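Local coordinates for protein transcription elongation factor SPT6 (Candida glabrata, PDB 3PJP) that binds the phosphorylated C-terminal repeat domain of RNA polymerase II through a tandem SH2 domain and probably serves as a histone H3-H4 chaperone during transcription elongation, at residues P11-F16 against F33-S38; L45-K50 against V59-L64; K53-H58 against L139-P144; N102-N107 against P179-L184. All blocks are in the same frame, centred on the assembly; numbering follows the deposited sequence. Where two conformers were deposited one is given.

Interaction 1. Residues P11-F16 against F33-S38; sequences PYYFPF and FVIRQS. With ACT (acetate ion), chain C.
Tyr12 and Phe33 lie face to face in an offset stack, with ring centroids 4.5 Å apart and planes turned by 28°. The overlap is at the rims: Phe33 CZ stands over one face of the tyrosine ring, while CB of Tyr12 rests on Phe33 CE1. One residue further along, Tyr13 reaches across Ile35, its CD2 meeting the CG2 branch. Val34 divides its two methyls between two rings, CG1 facing Phe14 CD1 at 3.8 Å and CG2 meeting the ring edge of Phe16 near its plane, 4.4 Å from CD2. Between these side chains the backbones pair in parallel for a short length, held by Ile35 N to Tyr12 O (2.8 Å) and Phe14 N to Ile35 O (3.0 Å). They form the edge of the SH2 sheet as a beta-alpha-beta unit, with helix 18-25 connecting the two strands, and Phe33-Ser38 (FVIRQS) corresponds to the FLVRES signature of SH2 domains. Its Arg36 starts with CG wedged between the backbone N and the carbonyl carbon (chi1 59°), then extends straight to NE, so the guanidinium is carried away from Pro11-Phe16. There its edge grips an acetate in plane through two bonds, NH1 to OXT at 2.9 Å, nearly straight, and NH2 to O at 2.7 Å. NH1 also bonds Gln37 O at 2.8 Å, and NE is held by Thr48 OG1, which fixes the rotation of the group. The acetate, probably from the crystallisation liquor and also bonded by Ser39 N, sits where a phosphate would be expected in an SH2 pocket.

Interaction 2. Residues L45-K50 against V59-L64; sequences LAITWK and VDIQEL
Leu45 and Ile61 form a hydrogen-bonded antiparallel pair, exchanging Leu45 N to Ile61 O and Ile61 N to Leu45 O, each 2.8 Å. Their CB atoms lie 4.2 Å apart on the same face of the sheet, and CB of Ile61 also leans over the Leu45 carbonyl. From Ile61, CG1 turned anti to its carbonyl carbon (chi1 -58°) brings CD1 diagonally across to Ile47 CG1, 3.8 Å away. Val59 closes the next hydrogen-bonded pair with Ile47, bonded in both directions, Val59 N to Ile47 O at 2.7 Å. Its CG2 methyl meets the Trp49 indole at the ring edge, in plane, 3.8 Å from NE1, a nitrogen that donates to Gln57 OE1. Between these pairs, Ala46 and Asp60 make a non-hydrogen-bonded pair facing the other way, with the Asp60 carboxylate taken by His44 ND1. The strands belong to the hairpin 44-52/55-64 in the middle of the SH2 sheet: strand 33-37 flanks one side and strand 75-78 the other, and helix 86-105 covers Trp49 and Val59.

Interaction 3. Residues K53-H58 against L139-P144; sequences KDLFQH and LNYENP
Leu55 and Pro144 supply most of the apolar contact, CD1 of the leucine lying 3.7 Å from CG of the proline ring. With CG anti to the backbone N (chi1 -173°), Leu55 puts its two methyls into the turn formed by Leu139-Pro144. CD1 also rests on the Tyr141 carbonyl oxygen at 3.6 Å, while CD2 reaches Tyr141 CD2 at 4.2 Å and, at the limit of contact, a methyl of Leu139. The Tyr141 ring is backed by Leu139 CB, which stands over one of its faces. Against the backbone the fit is close, with Pro144 CB 3.2 Å from Phe56 O and the ring carbon CG beside the same oxygen. Polar bonding between the segments is slight. The extended Gln57 side chain carries NE2 to Pro144 O at 3.4 Å, a weak and bent hydrogen bond; the stronger partners of its amide are on OE1, which takes Trp49 NE1 and Lys97 NZ and so holds the group in place. Within Leu139-Pro144, Asn140 OD1 fastens the turn: Asn143 ND2 donates to it at 3.0 Å with an almost straight N-H...O, though the donor comes in tilted from the Asn140 carbonyl plane, and Glu142 N and Asn143 N add weak bonds. The contact joins the two SH2 sheets. Strand 55-64 of the N-terminal sheet, beside strand 44-52 and with Phe56 turned to helix 18-25, meets the loop between strands 134-139 and 146-152 of the other sheet.

Interaction 4. Residues N102-N107 against P179-L184; sequences NELTSN and PTVIQL
This contact lies between the two SH2 domains: the last turn of helix 86-105, from the first, meets the start of helix 181-191, from the second, with Glu103 standing against Thr180 and Val181. The Glu103 chain, with CG anti to the backbone N (chi1 -169°) and extended beyond it, delivers OE2 to the Val181 amide, a 2.9 Å hydrogen bond that enters from above the carboxylate plane, 35° out of it. Two waters widen the grip: water 1 donates to Glu103 OE1 at 2.7 Å and to Pro179 O, while water 2 donates to OE2 and accepts from Ile182 N. OE2 is thus engaged with the first helical amides, and OE1, through water, with the residue before the N-cap. Val181 also packs with both branches. CG2 lies beside Glu103 CG at 3.7 Å and against Leu104 CD1 at 4.0 Å, the leucine and valine crossing at about a right angle. CG1 approaches Asn107 ND2 at 3.5 Å, while Asn107 OD1 is bonded to Lys109 N. Leu104 and Val181 in turn share Phe171 of strand 171-173, tying the helix ends to the second sheet. Thr180 is the N-cap, its OG1 accepting from Gln183 N at 3.0 Å. A carboxylate beside the first amides should be favoured by the helix dipole, and this N-capped helix start docked on helix 86-105 forms part of the interface of the tandem SH2 module.

How the interactions relate
Interactions 1 and 2 lie in the N-terminal SH2 sheet, their centres about 9 Å apart, and meet where strand 33-37 of the first lies beside strand 44-52 of the second. Interaction 3 starts on strand 55-64, also used by interaction 2, but reaches the turn after strand 134-139. Interaction 4 joins helix 86-105 to helix 181-191, about 18 Å between centres from interaction 3 and 29 Å from interaction 1. Along the chain, interaction 1 closes before the others open, and interactions 2 and 3, like 3 and 4, interleave. Arg36 and Thr48 link the first two at the acetate-bound pocket; the last two join the tandem's halves, consistent with two SH2 domains packed as one unit.

Interaction 1. Residues P11-F16 against F33-S38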
# COMPACT_ATOMS: atom_id res chain seq x y z
N PRO A 11 -6.07 22.29 -7.29
CA PRO A 11 -4.77 22.44 -7.96
C PRO A 11 -4.23 21.16 -8.57
O PRO A 11 -3.51 21.22 -9.56
CB PRO A 11 -3.85 22.90 -6.83
CG PRO A 11 -4.74 23.52 -5.83
CD PRO A 11 -6.03 22.76 -5.90
N TYR A 12 -4.56 20.01 -7.99
CA TYR A 12 -4.04 18.75 -8.51
C TYR A 12 -5.06 17.97 -9.33
O TYR A 12 -4.83 16.79 -9.65
CB TYR A 12 -3.51 17.88 -7.35
CG TYR A 12 -2.16 18.34 -6.83
CD1 TYR A 12 -0.99 17.88 -7.40
CD2 TYR A 12 -2.08 19.23 -5.78
CE1 TYR A 12 0.24 18.30 -6.93
CE2 TYR A 12 -0.85 19.66 -5.30
CZ TYR A 12 0.30 19.19 -5.88
OH TYR A 12 1.53 19.61 -5.41
N TYR A 13 -6.18 18.60 -9.66
CA TYR A 13 -7.18 17.95 -10.51
C TYR A 13 -6.94 18.13 -12.00
O TYR A 13 -6.88 19.26 -12.49
CB TYR A 13 -8.61 18.39 -10.17
CG TYR A 13 -9.62 17.74 -11.09
CD1 TYR A 13 -10.04 18.37 -12.25
CD2 TYR A 13 -10.13 16.48 -10.81
CE1 TYR A 13 -10.95 17.77 -13.11
CE2 TYR A 13 -11.04 15.88 -11.65
CZ TYR A 13 -11.45 16.53 -12.80
OH TYR A 13 -12.37 15.93 -13.65
N PHE A 14 -6.83 17.01 -12.71
CA PHE A 14 -6.83 16.99 -14.17
C PHE A 14 -7.72 15.85 -14.63
O PHE A 14 -7.65 14.75 -14.06
CB PHE A 14 -5.42 16.75 -14.71
CG PHE A 14 -4.40 17.67 -14.14
CD1 PHE A 14 -3.66 17.31 -13.03
CD2 PHE A 14 -4.17 18.91 -14.72
CE1 PHE A 14 -2.71 18.16 -12.50
CE2 PHE A 14 -3.23 19.77 -14.20
CZ PHE A 14 -2.49 19.40 -13.08
N PRO A 15 -8.51 16.07 -15.70
CA PRO A 15 -9.41 15.02 -16.20
C PRO A 15 -8.69 13.90 -16.97
O PRO A 15 -9.16 13.51 -18.04
CB PRO A 15 -10.36 15.77 -17.15
CG PRO A 15 -9.98 17.22 -17.05
CD PRO A 15 -8.58 17.28 -16.52
N PHE A 16 -7.58 13.41 -16.42
CA PHE A 16 -6.84 12.27 -16.98
C PHE A 16 -7.62 10.99 -16.77
O PHE A 16 -8.43 10.87 -15.84
CB PHE A 16 -5.52 12.07 -16.22
CG PHE A 16 -4.47 13.09 -16.53
CD1 PHE A 16 -4.34 13.62 -17.80
CD2 PHE A 16 -3.58 13.50 -15.55
CE1 PHE A 16 -3.35 14.55 -18.07
CE2 PHE A 16 -2.60 14.42 -15.82
CZ PHE A 16 -2.48 14.95 -17.08
N PHE A 33 1.14 12.98 -6.93
CA PHE A 33 -0.17 12.45 -7.24
C PHE A 33 -0.95 13.39 -8.16
O PHE A 33 -0.55 14.53 -8.38
CB PHE A 33 -0.97 12.20 -5.94
CG PHE A 33 -1.37 13.46 -5.23
CD1 PHE A 33 -2.61 14.06 -5.46
CD2 PHE A 33 -0.50 14.08 -4.36
CE1 PHE A 33 -2.98 15.23 -4.82
CE2 PHE A 33 -0.86 15.26 -3.71
CZ PHE A 33 -2.10 15.83 -3.95
N VAL A 34 -2.06 12.89 -8.69
CA VAL A 34 -3.08 13.72 -9.28
C VAL A 34 -4.44 13.22 -8.85
O VAL A 34 -4.62 12.03 -8.56
CB VAL A 34 -3.04 13.71 -10.83
CG1 VAL A 34 -1.78 14.41 -11.34
CG2 VAL A 34 -3.14 12.28 -11.36
N ILE A 35 -5.40 14.14 -8.77
CA ILE A 35 -6.80 13.77 -8.66
C ILE A 35 -7.34 13.79 -10.09
O ILE A 35 -6.95 14.64 -10.90
CB ILE A 35 -7.55 14.77 -7.77
CG1 ILE A 35 -6.77 14.98 -6.48
CG2 ILE A 35 -8.98 14.32 -7.52
CD1 ILE A 35 -7.42 15.97 -5.53
N ARG A 36 -8.22 12.87 -10.43
CA ARG A 36 -8.65 12.78 -11.82
C ARG A 36 -10.06 12.23 -11.99
O ARG A 36 -10.73 11.84 -11.02
CB ARG A 36 -7.68 11.92 -12.63
CG ARG A 36 -7.53 10.50 -12.10
CD ARG A 36 -6.70 9.65 -13.07
NE ARG A 36 -6.48 8.28 -12.59
CZ ARG A 36 -7.35 7.28 -12.74
NH1 ARG A 36 -8.53 7.51 -13.31
NH2 ARG A 36 -7.06 6.07 -12.30
N GLN A 37 -10.47 12.20 -13.25
CA GLN A 37 -11.69 11.57 -13.71
C GLN A 37 -11.63 10.07 -13.42
O GLN A 37 -10.58 9.45 -13.60
CB GLN A 37 -11.84 11.82 -15.22
CG GLN A 37 -12.86 10.97 -15.96
CD GLN A 37 -12.72 11.08 -17.48
OE1 GLN A 37 -13.29 11.98 -18.10
NE2 GLN A 37 -11.95 10.18 -18.07
N SER A 38 -12.73 9.51 -12.94
CA SER A 38 -12.83 8.07 -12.76
C SER A 38 -13.51 7.41 -13.95
O SER A 38 -14.46 7.96 -14.52
CB SER A 38 -13.62 7.76 -11.49
OG SER A 38 -13.89 6.38 -11.39
C ACT C . -10.22 4.60 -13.02
O ACT C . -9.01 4.30 -12.93
OXT ACT C . -10.51 5.49 -13.85
CH3 ACT C . -11.26 3.92 -12.18

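Interaction 2. Residues L45-K50 against V59-L64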
# COMPACT_ATOMS: atom_id res chain seq x y z
N LEU A 45 -14.51 9.82 -8.33
CA LEU A 45 -13.28 10.47 -8.76
C LEU A 45 -12.16 9.50 -8.45
O LEU A 45 -12.39 8.42 -7.89
CB LEU A 45 -13.05 11.79 -8.02
CG LEU A 45 -14.04 12.94 -8.21
CD1 LEU A 45 -13.80 13.99 -7.14
CD2 LEU A 45 -13.92 13.56 -9.61
N ALA A 46 -10.93 9.86 -8.80
CA ALA A 46 -9.82 8.96 -8.54
C ALA A 46 -8.54 9.70 -8.20
O ALA A 46 -8.35 10.85 -8.59
CB ALA A 46 -9.60 8.03 -9.75
N ILE A 47 -7.67 9.05 -7.44
CA ILE A 47 -6.34 9.58 -7.21
C ILE A 47 -5.32 8.58 -7.72
O ILE A 47 -5.42 7.39 -7.43
CB ILE A 47 -6.08 9.87 -5.72
CG1 ILE A 47 -6.78 11.16 -5.31
CG2 ILE A 47 -4.59 10.00 -5.45
CD1 ILE A 47 -6.74 11.41 -3.80
N THR A 48 -4.37 9.04 -8.52
CA THR A 48 -3.24 8.20 -8.90
C THR A 48 -2.01 8.75 -8.22
O THR A 48 -1.79 9.96 -8.21
CB THR A 48 -3.02 8.20 -10.43
OG1 THR A 48 -4.17 7.67 -11.08
CG2 THR A 48 -1.80 7.37 -10.78
N TRP A 49 -1.20 7.88 -7.62
CA TRP A 49 0.02 8.35 -6.98
C TRP A 49 1.18 7.42 -7.25
O TRP A 49 0.99 6.25 -7.59
CB TRP A 49 -0.19 8.61 -5.48
CG TRP A 49 -0.48 7.40 -4.59
CD1 TRP A 49 -1.65 6.71 -4.50
CD2 TRP A 49 0.41 6.81 -3.64
NE1 TRP A 49 -1.54 5.70 -3.55
CE2 TRP A 49 -0.28 5.75 -3.01
CE3 TRP A 49 1.73 7.08 -3.26
CZ2 TRP A 49 0.31 4.95 -2.03
CZ3 TRP A 49 2.31 6.30 -2.29
CH2 TRP A 49 1.61 5.24 -1.68
N LYS A 50 2.39 7.95 -7.11
CA LYS A 50 3.59 7.20 -7.45
C LYS A 50 4.25 6.60 -6.21
O LYS A 50 4.60 7.31 -5.27
CB LYS A 50 4.59 8.08 -8.20
CG LYS A 50 5.84 7.31 -8.65
CD LYS A 50 6.86 8.23 -9.34
CE LYS A 50 8.09 7.41 -9.75
NZ LYS A 50 9.10 8.21 -10.50
N VAL A 59 -6.48 5.02 -6.71
CA VAL A 59 -7.35 5.01 -5.55
C VAL A 59 -8.71 5.57 -5.94
O VAL A 59 -8.80 6.68 -6.47
CB VAL A 59 -6.74 5.86 -4.44
CG1 VAL A 59 -7.61 5.81 -3.16
CG2 VAL A 59 -5.32 5.39 -4.15
N ASP A 60 -9.76 4.80 -5.71
CA ASP A 60 -11.09 5.27 -6.07
C ASP A 60 -11.71 6.11 -4.98
O ASP A 60 -11.58 5.80 -3.80
CB ASP A 60 -12.03 4.12 -6.43
CG ASP A 60 -13.41 4.62 -6.82
OD1 ASP A 60 -13.58 5.07 -7.97
OD2 ASP A 60 -14.32 4.55 -5.98
N ILE A 61 -12.38 7.18 -5.40
CA ILE A 61 -13.15 8.03 -4.50
C ILE A 61 -14.63 7.96 -4.88
O ILE A 61 -15.01 8.32 -6.00
CB ILE A 61 -12.65 9.49 -4.56
CG1 ILE A 61 -11.17 9.57 -4.19
CG2 ILE A 61 -13.44 10.36 -3.59
CD1 ILE A 61 -10.53 10.89 -4.59
N GLN A 62 -15.46 7.49 -3.96
CA GLN A 62 -16.90 7.45 -4.18
C GLN A 62 -17.56 8.70 -3.61
O GLN A 62 -17.32 9.09 -2.45
CB GLN A 62 -17.51 6.20 -3.54
CG GLN A 62 -19.03 6.19 -3.48
CD GLN A 62 -19.69 5.67 -4.74
OE1 GLN A 62 -19.51 4.50 -5.11
NE2 GLN A 62 -20.45 6.53 -5.41
N GLU A 63 -18.40 9.35 -4.40
CA GLU A 63 -19.13 10.52 -3.89
C GLU A 63 -20.48 10.14 -3.32
O GLU A 63 -21.16 9.27 -3.84
CB GLU A 63 -19.36 11.53 -5.01
CG GLU A 63 -18.13 12.09 -5.63
CD GLU A 63 -18.49 13.05 -6.73
OE1 GLU A 63 -18.80 12.57 -7.84
OE2 GLU A 63 -18.51 14.28 -6.48
N LEU A 64 -20.87 10.83 -2.25
CA LEU A 64 -22.22 10.76 -1.74
C LEU A 64 -22.75 12.18 -1.57
O LEU A 64 -21.98 13.14 -1.50
CB LEU A 64 -22.26 10.07 -0.38
CG LEU A 64 -21.50 8.77 -0.19
CD1 LEU A 64 -21.62 8.33 1.26
CD2 LEU A 64 -22.00 7.68 -1.13

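Interaction 3. Residues K53-H58 against L139-P144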
# COMPACT_ATOMS: atom_id res chain seq x y z
N LYS A 53 9.66 3.69 -8.96
CA LYS A 53 9.90 3.66 -10.40
C LYS A 53 8.86 2.80 -11.12
O LYS A 53 8.72 1.61 -10.85
CB LYS A 53 11.31 3.16 -10.71
CG LYS A 53 11.63 3.06 -12.20
CD LYS A 53 13.09 2.69 -12.43
CE LYS A 53 13.36 2.26 -13.87
NZ LYS A 53 13.20 3.39 -14.84
N ASP A 54 8.12 3.42 -12.03
CA ASP A 54 7.10 2.73 -12.81
C ASP A 54 6.08 1.97 -11.95
O ASP A 54 5.48 1.00 -12.41
CB ASP A 54 7.75 1.81 -13.84
CG ASP A 54 8.65 2.57 -14.82
OD1 ASP A 54 8.34 3.75 -15.12
OD2 ASP A 54 9.67 2.01 -15.28
N LEU A 55 5.89 2.42 -10.71
CA LEU A 55 4.96 1.76 -9.79
C LEU A 55 3.93 2.76 -9.27
O LEU A 55 4.27 3.68 -8.51
CB LEU A 55 5.72 1.10 -8.64
CG LEU A 55 4.92 0.22 -7.67
CD1 LEU A 55 4.34 -1.00 -8.37
CD2 LEU A 55 5.78 -0.20 -6.48
N PHE A 56 2.68 2.59 -9.69
CA PHE A 56 1.64 3.56 -9.36
C PHE A 56 0.41 2.88 -8.81
O PHE A 56 0.04 1.78 -9.24
CB PHE A 56 1.21 4.34 -10.59
CG PHE A 56 2.34 4.82 -11.43
CD1 PHE A 56 2.93 6.05 -11.19
CD2 PHE A 56 2.83 4.03 -12.46
CE1 PHE A 56 3.99 6.49 -11.98
CE2 PHE A 56 3.88 4.47 -13.24
CZ PHE A 56 4.46 5.69 -13.00
N GLN A 57 -0.25 3.58 -7.89
CA GLN A 57 -1.51 3.10 -7.37
C GLN A 57 -2.65 4.02 -7.74
O GLN A 57 -2.51 5.25 -7.69
CB GLN A 57 -1.43 2.92 -5.85
CG GLN A 57 -2.74 2.50 -5.22
CD GLN A 57 -2.59 2.20 -3.76
OE1 GLN A 57 -2.56 3.10 -2.92
NE2 GLN A 57 -2.46 0.92 -3.43
N HIS A 58 -3.77 3.43 -8.12
CA HIS A 58 -4.98 4.17 -8.40
C HIS A 58 -5.99 3.93 -7.28
O HIS A 58 -6.30 2.78 -6.94
CB HIS A 58 -5.54 3.75 -9.76
CG HIS A 58 -4.56 3.89 -10.88
ND1 HIS A 58 -4.45 5.05 -11.62
CD2 HIS A 58 -3.65 3.03 -11.39
CE1 HIS A 58 -3.51 4.89 -12.54
NE2 HIS A 58 -3.01 3.67 -12.43
N LEU A 139 8.82 -5.16 -2.06
CA LEU A 139 7.70 -4.61 -2.79
C LEU A 139 7.10 -5.60 -3.78
O LEU A 139 7.82 -6.31 -4.49
CB LEU A 139 8.11 -3.34 -3.53
CG LEU A 139 8.04 -2.07 -2.69
CD1 LEU A 139 8.78 -0.93 -3.38
CD2 LEU A 139 6.58 -1.69 -2.45
N ASN A 140 5.77 -5.66 -3.81
CA ASN A 140 5.06 -6.44 -4.81
C ASN A 140 4.87 -5.55 -6.03
O ASN A 140 4.00 -4.68 -6.06
CB ASN A 140 3.70 -6.90 -4.26
CG ASN A 140 2.99 -7.89 -5.19
OD1 ASN A 140 3.10 -7.81 -6.43
ND2 ASN A 140 2.25 -8.82 -4.60
N TYR A 141 5.69 -5.77 -7.05
CA TYR A 141 5.71 -4.86 -8.18
C TYR A 141 4.54 -5.06 -9.14
O TYR A 141 4.24 -4.19 -9.96
CB TYR A 141 7.05 -4.92 -8.91
CG TYR A 141 8.21 -4.40 -8.09
CD1 TYR A 141 9.02 -5.27 -7.37
CD2 TYR A 141 8.48 -3.04 -8.02
CE1 TYR A 141 10.08 -4.80 -6.61
CE2 TYR A 141 9.53 -2.56 -7.26
CZ TYR A 141 10.33 -3.44 -6.56
OH TYR A 141 11.38 -2.97 -5.80
N GLU A 142 3.88 -6.20 -9.05
CA GLU A 142 2.77 -6.48 -9.95
C GLU A 142 1.42 -6.11 -9.36
O GLU A 142 0.41 -6.05 -10.06
CB GLU A 142 2.79 -7.94 -10.40
CG GLU A 142 3.96 -8.29 -11.32
CD GLU A 142 5.28 -8.40 -10.56
OE1 GLU A 142 6.34 -8.13 -11.15
OE2 GLU A 142 5.23 -8.78 -9.37
N ASN A 143 1.39 -5.86 -8.05
CA ASN A 143 0.16 -5.48 -7.39
C ASN A 143 0.47 -4.28 -6.51
O ASN A 143 0.72 -4.44 -5.32
CB ASN A 143 -0.37 -6.63 -6.54
CG ASN A 143 -0.58 -7.89 -7.35
OD1 ASN A 143 -1.69 -8.18 -7.79
ND2 ASN A 143 0.50 -8.62 -7.59
N PRO A 144 0.48 -3.08 -7.11
CA PRO A 144 0.95 -1.89 -6.40
C PRO A 144 0.24 -1.65 -5.09
O PRO A 144 -0.99 -1.65 -5.00
CB PRO A 144 0.63 -0.75 -7.38
CG PRO A 144 0.65 -1.40 -8.72
CD PRO A 144 0.08 -2.78 -8.50

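Interaction 4. Residues N102-N107 against P179-L184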
# COMPACT_ATOMS: atom_id res chain seq x y z
N ASN A 102 6.95 4.90 3.37
CA ASN A 102 8.32 5.22 3.72
C ASN A 102 8.78 4.53 5.00
O ASN A 102 9.94 4.13 5.10
CB ASN A 102 8.53 6.74 3.80
CG ASN A 102 8.64 7.38 2.42
OD1 ASN A 102 9.33 6.88 1.54
ND2 ASN A 102 7.94 8.49 2.22
N GLU A 103 7.88 4.39 5.97
CA GLU A 103 8.20 3.67 7.21
C GLU A 103 8.65 2.24 6.89
O GLU A 103 9.67 1.77 7.41
CB GLU A 103 7.01 3.64 8.17
CG GLU A 103 7.35 3.14 9.57
CD GLU A 103 6.16 3.14 10.50
OE1 GLU A 103 5.30 4.04 10.37
OE2 GLU A 103 6.09 2.24 11.37
N LEU A 104 7.90 1.55 6.04
CA LEU A 104 8.27 0.18 5.69
C LEU A 104 9.55 0.08 4.84
O LEU A 104 10.42 -0.73 5.15
CB LEU A 104 7.09 -0.60 5.08
CG LEU A 104 7.29 -2.12 4.87
CD1 LEU A 104 7.85 -2.78 6.12
CD2 LEU A 104 5.99 -2.79 4.46
N THR A 105 9.68 0.88 3.79
CA THR A 105 10.86 0.77 2.93
C THR A 105 12.15 1.22 3.61
O THR A 105 13.24 0.85 3.19
CB THR A 105 10.69 1.51 1.57
OG1 THR A 105 10.61 2.93 1.79
CG2 THR A 105 9.43 1.02 0.86
N SER A 106 12.02 2.02 4.67
CA SER A 106 13.18 2.50 5.41
C SER A 106 13.64 1.48 6.44
O SER A 106 14.70 1.64 7.06
CB SER A 106 12.87 3.82 6.11
OG SER A 106 11.91 3.65 7.13
N ASN A 107 12.86 0.42 6.62
CA ASN A 107 13.17 -0.55 7.66
C ASN A 107 14.36 -1.43 7.31
O ASN A 107 14.58 -1.75 6.14
CB ASN A 107 11.96 -1.42 7.97
CG ASN A 107 12.09 -2.13 9.30
OD1 ASN A 107 12.53 -3.28 9.36
ND2 ASN A 107 11.74 -1.43 10.38
N PRO A 179 -0.71 -0.74 12.90
CA PRO A 179 -0.49 0.68 12.62
C PRO A 179 0.97 1.11 12.46
O PRO A 179 1.21 2.22 11.94
CB PRO A 179 -1.10 1.39 13.83
CG PRO A 179 -2.02 0.37 14.46
CD PRO A 179 -1.38 -0.96 14.20
N THR A 180 1.91 0.30 12.92
CA THR A 180 3.34 0.59 12.79
C THR A 180 4.09 -0.66 12.32
O THR A 180 3.58 -1.78 12.41
CB THR A 180 3.97 0.98 14.12
OG1 THR A 180 3.99 -0.16 14.99
CG2 THR A 180 3.20 2.12 14.77
N VAL A 181 5.32 -0.47 11.85
CA VAL A 181 6.13 -1.59 11.37
C VAL A 181 6.50 -2.51 12.54
O VAL A 181 6.51 -3.72 12.40
CB VAL A 181 7.40 -1.14 10.63
CG1 VAL A 181 8.36 -2.33 10.41
CG2 VAL A 181 7.03 -0.52 9.30
N ILE A 182 6.76 -1.92 13.70
CA ILE A 182 7.02 -2.69 14.91
C ILE A 182 5.85 -3.61 15.27
O ILE A 182 6.05 -4.78 15.61
CB ILE A 182 7.37 -1.77 16.10
CG1 ILE A 182 8.75 -1.14 15.88
CG2 ILE A 182 7.34 -2.55 17.41
CD1 ILE A 182 9.05 0.03 16.78
N GLN A 183 4.63 -3.08 15.22
CA GLN A 183 3.45 -3.89 15.55
C GLN A 183 3.23 -4.96 14.49
O GLN A 183 2.78 -6.07 14.80
CB GLN A 183 2.20 -3.02 15.66
CG GLN A 183 2.01 -2.29 17.00
CD GLN A 183 0.88 -1.27 16.93
OE1 GLN A 183 0.90 -0.37 16.08
NE2 GLN A 183 -0.12 -1.41 17.80
N LEU A 184 3.54 -4.62 13.24
CA LEU A 184 3.44 -5.58 12.15
C LEU A 184 4.36 -6.78 12.36
O LEU A 184 3.94 -7.94 12.17
CB LEU A 184 3.79 -4.91 10.83
CG LEU A 184 3.96 -5.81 9.60
CD1 LEU A 184 2.63 -6.43 9.24
CD2 LEU A 184 4.46 -4.94 8.46
O HOH W 1 3.19 4.24 12.05
O HOH W 2 7.39 1.08 13.52